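Local coordinates for F5/8 type C domain protein (Bacteroides ovatus, PDB 4ZRX) that is probably an alpha-L-fucosidase, a glycoside hydrolase that would release fucose from glycans, carrying a C-terminal F5/8 type C domain likely to bind sugar, at residues 497-511 with 573-585. Sequence-based numbering, arbitrary orientation.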
ATOM      1  N   THR A 497     -18.833 -26.696 -27.282  1.00 44.69           N
ATOM      2  CA  THR A 497     -17.898 -27.665 -27.798  1.00 44.39           C
ATOM      3  C   THR A 497     -16.533 -27.382 -27.206  1.00 42.72           C
ATOM      4  O   THR A 497     -16.008 -26.270 -27.337  1.00 42.95           O
ATOM      5  CB  THR A 497     -17.878 -27.617 -29.294  1.00 47.76           C
ATOM      6  OG1 THR A 497     -19.222 -27.815 -29.754  1.00 48.74           O
ATOM      7  CG2 THR A 497     -16.982 -28.711 -29.868  1.00 48.59           C
ATOM      8  N   LEU A 498     -15.963 -28.405 -26.574  1.00 40.79           N
ATOM      9  CA  LEU A 498     -14.679 -28.303 -25.870  1.00 39.86           C
ATOM     10  C   LEU A 498     -13.486 -28.861 -26.670  1.00 39.90           C
ATOM     11  O   LEU A 498     -13.604 -29.908 -27.295  1.00 40.74           O
ATOM     12  CB  LEU A 498     -14.764 -29.052 -24.552  1.00 38.87           C
ATOM     13  CG  LEU A 498     -15.881 -28.673 -23.576  1.00 39.25           C
ATOM     14  CD1 LEU A 498     -15.670 -29.456 -22.305  1.00 38.94           C
ATOM     15  CD2 LEU A 498     -15.967 -27.178 -23.310  1.00 40.13           C
ATOM     16  N   SER A 499     -12.344 -28.164 -26.659  1.00 37.92           N
ATOM     17  CA  SER A 499     -11.070 -28.732 -27.149  1.00 37.60           C
ATOM     18  C   SER A 499     -10.187 -29.321 -26.025  1.00 36.00           C
ATOM     19  O   SER A 499      -9.212 -30.015 -26.279  1.00 34.43           O
ATOM     20  CB  SER A 499     -10.283 -27.680 -27.952  1.00 40.64           C
ATOM     21  OG  SER A 499     -10.081 -26.495 -27.190  1.00 40.69           O
ATOM     22  N   SER A 500     -10.491 -29.004 -24.775  1.00 33.90           N
ATOM     23  CA  SER A 500      -9.655 -29.456 -23.653  1.00 33.35           C
ATOM     24  C   SER A 500     -10.347 -29.112 -22.352  1.00 32.86           C
ATOM     25  O   SER A 500     -11.286 -28.277 -22.343  1.00 32.19           O
ATOM     26  CB  SER A 500      -8.271 -28.773 -23.670  1.00 33.53           C
ATOM     27  OG  SER A 500      -8.370 -27.370 -23.356  1.00 34.35           O
ATOM     28  N   PHE A 501      -9.905 -29.774 -21.274  1.00 31.48           N
ATOM     29  CA  PHE A 501     -10.111 -29.291 -19.920  1.00 30.34           C
ATOM     30  C   PHE A 501      -8.736 -29.182 -19.279  1.00 29.02           C
ATOM     31  O   PHE A 501      -7.757 -29.794 -19.722  1.00 28.40           O
ATOM     32  CB  PHE A 501     -11.065 -30.145 -19.069  1.00 30.35           C
ATOM     33  CG  PHE A 501     -10.421 -31.325 -18.358  1.00 29.61           C
ATOM     34  CD1 PHE A 501     -10.133 -32.497 -19.043  1.00 30.49           C
ATOM     35  CD2 PHE A 501     -10.139 -31.277 -17.025  1.00 29.46           C
ATOM     36  CE1 PHE A 501      -9.571 -33.583 -18.422  1.00 29.64           C
ATOM     37  CE2 PHE A 501      -9.560 -32.388 -16.384  1.00 29.38           C
ATOM     38  CZ  PHE A 501      -9.289 -33.544 -17.113  1.00 30.58           C
ATOM     39  N   THR A 502      -8.675 -28.371 -18.239  1.00 26.79           N
ATOM     40  CA  THR A 502      -7.438 -28.180 -17.499  1.00 27.16           C
ATOM     41  C   THR A 502      -7.720 -28.432 -16.023  1.00 26.45           C
ATOM     42  O   THR A 502      -8.827 -28.096 -15.500  1.00 26.16           O
ATOM     43  CB  THR A 502      -6.972 -26.761 -17.715  1.00 27.75           C
ATOM     44  OG1 THR A 502      -6.572 -26.647 -19.085  1.00 28.35           O
ATOM     45  CG2 THR A 502      -5.798 -26.379 -16.799  1.00 28.78           C
ATOM     46  N   TYR A 503      -6.777 -29.090 -15.373  1.00 25.68           N
ATOM     47  CA  TYR A 503      -6.823 -29.207 -13.921  1.00 26.95           C
ATOM     48  C   TYR A 503      -5.687 -28.327 -13.400  1.00 26.87           C
ATOM     49  O   TYR A 503      -4.526 -28.533 -13.806  1.00 27.16           O
ATOM     50  CB  TYR A 503      -6.626 -30.660 -13.509  1.00 26.70           C
ATOM     51  CG  TYR A 503      -6.395 -30.817 -11.993  1.00 27.54           C
ATOM     52  CD1 TYR A 503      -7.259 -30.219 -11.055  1.00 28.15           C
ATOM     53  CD2 TYR A 503      -5.347 -31.587 -11.514  1.00 27.28           C
ATOM     54  CE1 TYR A 503      -7.050 -30.372  -9.659  1.00 28.06           C
ATOM     55  CE2 TYR A 503      -5.160 -31.797 -10.149  1.00 28.76           C
ATOM     56  CZ  TYR A 503      -6.009 -31.193  -9.231  1.00 28.65           C
ATOM     57  OH  TYR A 503      -5.754 -31.400  -7.895  1.00 31.73           O
ATOM     58  N   ALA A 504      -6.014 -27.370 -12.517  1.00 27.31           N
ATOM     59  CA  ALA A 504      -5.038 -26.400 -11.978  1.00 27.22           C
ATOM     60  C   ALA A 504      -5.160 -26.430 -10.473  1.00 27.68           C
ATOM     61  O   ALA A 504      -5.976 -25.716  -9.916  1.00 27.34           O
ATOM     62  CB  ALA A 504      -5.320 -24.988 -12.488  1.00 27.72           C
ATOM     63  N   PRO A 505      -4.352 -27.267  -9.795  1.00 27.90           N
ATOM     64  CA  PRO A 505      -4.320 -27.260  -8.335  1.00 29.82           C
ATOM     65  C   PRO A 505      -4.273 -25.822  -7.773  1.00 31.06           C
ATOM     66  O   PRO A 505      -3.479 -25.010  -8.244  1.00 30.14           O
ATOM     67  CB  PRO A 505      -3.024 -28.005  -8.018  1.00 30.25           C
ATOM     68  CG  PRO A 505      -2.940 -28.980  -9.119  1.00 28.86           C
ATOM     69  CD  PRO A 505      -3.437 -28.272 -10.347  1.00 28.16           C
ATOM     70  N   SER A 506      -5.147 -25.541  -6.810  1.00 32.14           N
ATOM     71  CA  SER A 506      -5.250 -24.225  -6.173  1.00 34.43           C
ATOM     72  C   SER A 506      -3.873 -23.718  -5.728  1.00 34.73           C
ATOM     73  O   SER A 506      -3.104 -24.473  -5.107  1.00 34.50           O
ATOM     74  CB  SER A 506      -6.169 -24.310  -4.970  1.00 35.77           C
ATOM     75  OG  SER A 506      -6.185 -23.047  -4.316  1.00 40.34           O
ATOM     76  N   LYS A 507      -3.567 -22.461  -6.091  1.00 35.85           N
ATOM     77  CA  LYS A 507      -2.305 -21.784  -5.770  1.00 37.68           C
ATOM     78  C   LYS A 507      -1.059 -22.468  -6.351  1.00 36.34           C
ATOM     79  O   LYS A 507       0.084 -22.141  -5.970  1.00 36.27           O
ATOM     80  CB  LYS A 507      -2.176 -21.617  -4.235  1.00 40.54           C
ATOM     81  CG  LYS A 507      -3.399 -20.874  -3.612  1.00 43.27           C
ATOM     82  CD  LYS A 507      -3.351 -20.739  -2.065  1.00 46.89           C
ATOM     83  CE  LYS A 507      -2.090 -20.113  -1.567  1.00 49.68           C
ATOM     84  NZ  LYS A 507      -2.107 -19.937  -0.074  1.00 52.82           N
ATOM     85  N   ALA A 508      -1.274 -23.391  -7.303  1.00 33.15           N
ATOM     86  CA  ALA A 508      -0.197 -24.162  -7.910  1.00 33.04           C
ATOM     87  C   ALA A 508       0.658 -24.756  -6.811  1.00 33.76           C
ATOM     88  O   ALA A 508       1.890 -24.583  -6.798  1.00 33.26           O
ATOM     89  CB  ALA A 508       0.651 -23.286  -8.871  1.00 33.21           C
ATOM     90  N   GLU A 509      -0.008 -25.403  -5.850  1.00 34.82           N
ATOM     91  CA  GLU A 509       0.700 -25.989  -4.735  1.00 37.44           C
ATOM     92  C   GLU A 509       0.350 -27.461  -4.599  1.00 37.15           C
ATOM     93  O   GLU A 509      -0.766 -27.876  -4.846  1.00 34.98           O
ATOM     94  CB  GLU A 509       0.475 -25.196  -3.436  1.00 41.23           C
ATOM     95  CG  GLU A 509      -0.801 -25.468  -2.760  1.00 44.67           C
ATOM     96  CD  GLU A 509      -1.157 -24.419  -1.677  1.00 48.65           C
ATOM     97  OE1 GLU A 509      -0.223 -23.819  -1.124  1.00 49.91           O
ATOM     98  OE2 GLU A 509      -2.374 -24.224  -1.402  1.00 53.65           O
ATOM     99  N   VAL A 510       1.356 -28.252  -4.267  1.00 38.10           N
ATOM    100  CA  VAL A 510       1.171 -29.668  -4.032  1.00 40.44           C
ATOM    101  C   VAL A 510       0.362 -29.850  -2.756  1.00 41.44           C
ATOM    102  O   VAL A 510       0.452 -29.037  -1.832  1.00 42.86           O
ATOM    103  CB  VAL A 510       2.564 -30.380  -3.924  1.00 42.63           C
ATOM    104  CG1 VAL A 510       2.458 -31.821  -3.382  1.00 44.95           C
ATOM    105  CG2 VAL A 510       3.252 -30.325  -5.282  1.00 42.10           C
ATOM    106  N   LYS A 511      -0.429 -30.912  -2.710  1.00 42.06           N
ATOM    107  CA  LYS A 511      -1.211 -31.273  -1.524  0.70 44.46           C
ATOM    108  C   LYS A 511      -1.556 -32.747  -1.583  1.00 44.28           C
ATOM    109  O   LYS A 511      -1.767 -33.260  -2.690  1.00 41.81           O
ATOM    110  CB  LYS A 511      -2.507 -30.442  -1.455  0.70 45.53           C
ATOM    111  CG  LYS A 511      -3.297 -30.394  -2.774  0.70 44.71           C
ATOM    112  CD  LYS A 511      -4.472 -29.431  -2.692  0.70 45.55           C
ATOM    113  CE  LYS A 511      -5.180 -29.325  -4.038  0.70 43.92           C
ATOM    114  NZ  LYS A 511      -6.344 -28.417  -3.931  0.70 44.52           N
ATOM    115  N   ALA A 573      -9.751 -38.008  -4.485  1.00 43.04           N
ATOM    116  CA  ALA A 573      -9.262 -36.630  -4.575  1.00 41.30           C
ATOM    117  C   ALA A 573     -10.356 -35.638  -4.245  1.00 41.47           C
ATOM    118  O   ALA A 573     -11.540 -35.948  -4.351  1.00 42.31           O
ATOM    119  CB  ALA A 573      -8.696 -36.334  -5.975  1.00 40.35           C
ATOM    120  N   LYS A 574      -9.942 -34.453  -3.823  1.00 39.84           N
ATOM    121  CA  LYS A 574     -10.829 -33.326  -3.693  1.00 40.98           C
ATOM    122  C   LYS A 574     -10.438 -32.279  -4.707  1.00 39.25           C
ATOM    123  O   LYS A 574      -9.292 -31.739  -4.692  1.00 38.23           O
ATOM    124  CB  LYS A 574     -10.724 -32.694  -2.304  1.00 44.36           C
ATOM    125  CG  LYS A 574     -11.273 -33.580  -1.185  1.00 48.85           C
ATOM    126  CD  LYS A 574     -11.189 -32.843   0.154  1.00 52.62           C
ATOM    127  CE  LYS A 574     -12.044 -33.489   1.229  1.00 57.35           C
ATOM    128  NZ  LYS A 574     -11.523 -34.825   1.612  1.00 59.09           N
ATOM    129  N   VAL A 575     -11.416 -31.921  -5.514  1.00 36.68           N
ATOM    130  CA  VAL A 575     -11.233 -30.929  -6.560  1.00 36.34           C
ATOM    131  C   VAL A 575     -12.317 -29.862  -6.411  1.00 37.04           C
ATOM    132  O   VAL A 575     -13.467 -30.196  -6.179  1.00 39.22           O
ATOM    133  CB  VAL A 575     -11.288 -31.648  -7.951  1.00 33.89           C
ATOM    134  CG1 VAL A 575     -10.999 -30.676  -9.095  1.00 33.31           C
ATOM    135  CG2 VAL A 575     -10.233 -32.736  -7.986  1.00 33.40           C
ATOM    136  N   ASN A 576     -11.939 -28.601  -6.531  1.00 36.78           N
ATOM    137  CA  ASN A 576     -12.854 -27.455  -6.479  1.00 39.59           C
ATOM    138  C   ASN A 576     -13.163 -27.037  -7.910  1.00 37.45           C
ATOM    139  O   ASN A 576     -12.325 -27.161  -8.802  1.00 32.74           O
ATOM    140  CB  ASN A 576     -12.177 -26.263  -5.746  1.00 42.17           C
ATOM    141  CG  ASN A 576     -13.169 -25.105  -5.355  1.00 48.88           C
ATOM    142  OD1 ASN A 576     -13.473 -24.173  -6.144  1.00 49.46           O
ATOM    143  ND2 ASN A 576     -13.615 -25.131  -4.095  1.00 51.89           N
HETATM  144  N   MSE A 577     -14.344 -26.493  -8.122  1.00 37.72           N
HETATM  145  CA  MSE A 577     -14.681 -25.947  -9.417  1.00 37.59           C
HETATM  146  C   MSE A 577     -13.661 -24.894  -9.976  1.00 36.70           C
HETATM  147  O   MSE A 577     -13.459 -24.783 -11.202  1.00 35.95           O
HETATM  148  CB  MSE A 577     -16.063 -25.319  -9.310  1.00 40.15           C
HETATM  149  CG  MSE A 577     -16.690 -25.096 -10.622  1.00 41.22           C
HETATM  150 SE   MSE A 577     -18.603 -24.727 -10.387  0.75 45.40          SE
HETATM  151  CE  MSE A 577     -18.494 -22.830  -9.985  1.00 45.87           C
ATOM    152  N   ASN A 578     -13.073 -24.092  -9.080  1.00 36.14           N
ATOM    153  CA  ASN A 578     -12.061 -23.095  -9.464  1.00 37.54           C
ATOM    154  C   ASN A 578     -10.736 -23.710  -9.937  1.00 35.00           C
ATOM    155  O   ASN A 578      -9.912 -22.977 -10.496  1.00 35.23           O
ATOM    156  CB  ASN A 578     -11.788 -22.083  -8.313  1.00 40.63           C
ATOM    157  CG  ASN A 578     -12.828 -20.942  -8.243  1.00 45.87           C
ATOM    158  OD1 ASN A 578     -13.508 -20.612  -9.221  1.00 49.36           O
ATOM    159  ND2 ASN A 578     -12.934 -20.317  -7.069  1.00 50.59           N
ATOM    160  N   GLU A 579     -10.543 -25.029  -9.725  1.00 31.39           N
ATOM    161  CA  GLU A 579      -9.364 -25.751 -10.222  1.00 29.91           C
ATOM    162  C   GLU A 579      -9.597 -26.395 -11.598  1.00 29.31           C
ATOM    163  O   GLU A 579      -8.724 -27.128 -12.062  1.00 28.46           O
ATOM    164  CB  GLU A 579      -8.994 -26.863  -9.237  1.00 29.50           C
ATOM    165  CG  GLU A 579      -8.668 -26.273  -7.821  1.00 31.45           C
ATOM    166  CD  GLU A 579      -8.301 -27.351  -6.825  1.00 32.15           C
ATOM    167  OE1 GLU A 579      -9.098 -28.272  -6.605  1.00 32.99           O
ATOM    168  OE2 GLU A 579      -7.196 -27.267  -6.235  1.00 32.50           O
ATOM    169  N   ILE A 580     -10.791 -26.229 -12.166  1.00 28.74           N
ATOM    170  CA  ILE A 580     -11.092 -26.777 -13.451  1.00 29.21           C
ATOM    171  C   ILE A 580     -11.220 -25.639 -14.438  1.00 29.23           C
ATOM    172  O   ILE A 580     -11.800 -24.596 -14.106  1.00 30.21           O
ATOM    173  CB  ILE A 580     -12.416 -27.569 -13.375  1.00 30.77           C
ATOM    174  CG1 ILE A 580     -12.265 -28.766 -12.426  1.00 30.89           C
ATOM    175  CG2 ILE A 580     -12.860 -27.972 -14.755  1.00 31.12           C
ATOM    176  CD1 ILE A 580     -11.240 -29.782 -12.858  1.00 31.43           C
ATOM    177  N   GLY A 581     -10.681 -25.830 -15.644  1.00 29.26           N
ATOM    178  CA  GLY A 581     -10.941 -24.934 -16.783  1.00 29.34           C
ATOM    179  C   GLY A 581     -11.348 -25.764 -17.992  1.00 30.00           C
ATOM    180  O   GLY A 581     -11.152 -26.987 -18.041  1.00 29.05           O
ATOM    181  N   VAL A 582     -11.913 -25.077 -18.974  1.00 30.78           N
ATOM    182  CA  VAL A 582     -12.209 -25.657 -20.255  1.00 31.71           C
ATOM    183  C   VAL A 582     -11.908 -24.638 -21.366  1.00 33.68           C
ATOM    184  O   VAL A 582     -11.969 -23.407 -21.127  1.00 33.20           O
ATOM    185  CB  VAL A 582     -13.711 -26.121 -20.329  1.00 32.36           C
ATOM    186  CG1 VAL A 582     -14.031 -27.157 -19.252  1.00 31.91           C
ATOM    187  CG2 VAL A 582     -14.716 -24.928 -20.231  1.00 33.44           C
HETATM  188  N   MSE A 583     -11.663 -25.157 -22.576  1.00 33.84           N
HETATM  189  CA  MSE A 583     -11.515 -24.346 -23.752  1.00 37.13           C
HETATM  190  C   MSE A 583     -12.627 -24.689 -24.700  1.00 39.33           C
HETATM  191  O   MSE A 583     -12.743 -25.836 -25.160  1.00 40.24           O
HETATM  192  CB  MSE A 583     -10.158 -24.535 -24.418  1.00 38.61           C
HETATM  193  CG  MSE A 583      -9.001 -24.047 -23.549  1.00 39.30           C
HETATM  194 SE   MSE A 583      -9.007 -22.069 -23.272  0.75 42.74          SE
HETATM  195  CE  MSE A 583      -8.589 -21.520 -25.117  1.00 43.13           C
ATOM    196  N   VAL A 584     -13.470 -23.688 -24.921  1.00 40.97           N
ATOM    197  CA  VAL A 584     -14.563 -23.733 -25.889  1.00 44.00           C
ATOM    198  C   VAL A 584     -14.015 -23.292 -27.257  1.00 46.19           C
ATOM    199  O   VAL A 584     -13.227 -22.340 -27.353  1.00 44.18           O
ATOM    200  CB  VAL A 584     -15.700 -22.783 -25.427  1.00 45.72           C
ATOM    201  CG1 VAL A 584     -16.794 -22.601 -26.509  1.00 48.48           C
ATOM    202  CG2 VAL A 584     -16.296 -23.300 -24.137  1.00 45.45           C
ATOM    203  N   ILE A 585     -14.481 -23.948 -28.309  1.00 48.04           N
ATOM    204  CA  ILE A 585     -14.059 -23.630 -29.662  1.00 53.24           C
ATOM    205  C   ILE A 585     -14.968 -22.536 -30.205  1.00 55.31           C
ATOM    206  O   ILE A 585     -16.162 -22.779 -30.346  1.00 57.74           O
ATOM    207  CB  ILE A 585     -14.119 -24.900 -30.537  1.00 56.55           C
ATOM    208  CG1 ILE A 585     -13.176 -25.949 -29.922  1.00 56.70           C
ATOM    209  CG2 ILE A 585     -13.757 -24.581 -32.012  1.00 59.34           C
ATOM    210  CD1 ILE A 585     -13.200 -27.302 -30.586  1.00 58.33           C
TER
HETATM  211  O   HOH W   1      -7.576 -30.386  -6.252  1.00 36.07           O
HETATM  212  O   HOH W   2      -6.725 -23.106  -9.628  1.00 31.71           O
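Strand 580-584, the C-terminal strand of the F5/8 type C beta-sandwich, runs antiparallel to strand 500-503, their axes 4.4 Å apart at 159°. The register is fixed by reciprocal bonds between Thr-502 and Gly-581: Thr-502 N to Gly-581 O, 2.8 Å, and Gly-581 N back to Thr-502 O. Where the first strand turns a corner at Ser-499, pairing persists, since Ser-499 N reaches Met-583 O at 2.8 Å. Leu-498, Phe-501, Tyr-503, Ile-580 and Val-582 share one face of the sheet; there Leu-498 CD2 lies 3.9 Å from Val-582 CB, and Phe-520 stacks on the Phe-501 ring. Pro-505 CD sits over the centre of the Tyr-503 ring, while Tyr-503 OH bonds to a water and Ala-515 N.

Beyond the strands, Glu-579 ties both loops together. Its CG stands beside the backbone N (chi1 -60°) and the chain then extends, carrying the carboxylate alongside the Tyr-503 ring, the two planes 79° apart, with Glu-579 CB against Tyr-503 CE1. OE1 accepts from Asn-576 N and the same water. OE2 divides its lone pairs: the anti one takes Ser-506 N at 2.7 Å, the syn one receives, in the Lys-511 conformer described here, its salt-bridging NZ, also at 2.7 Å.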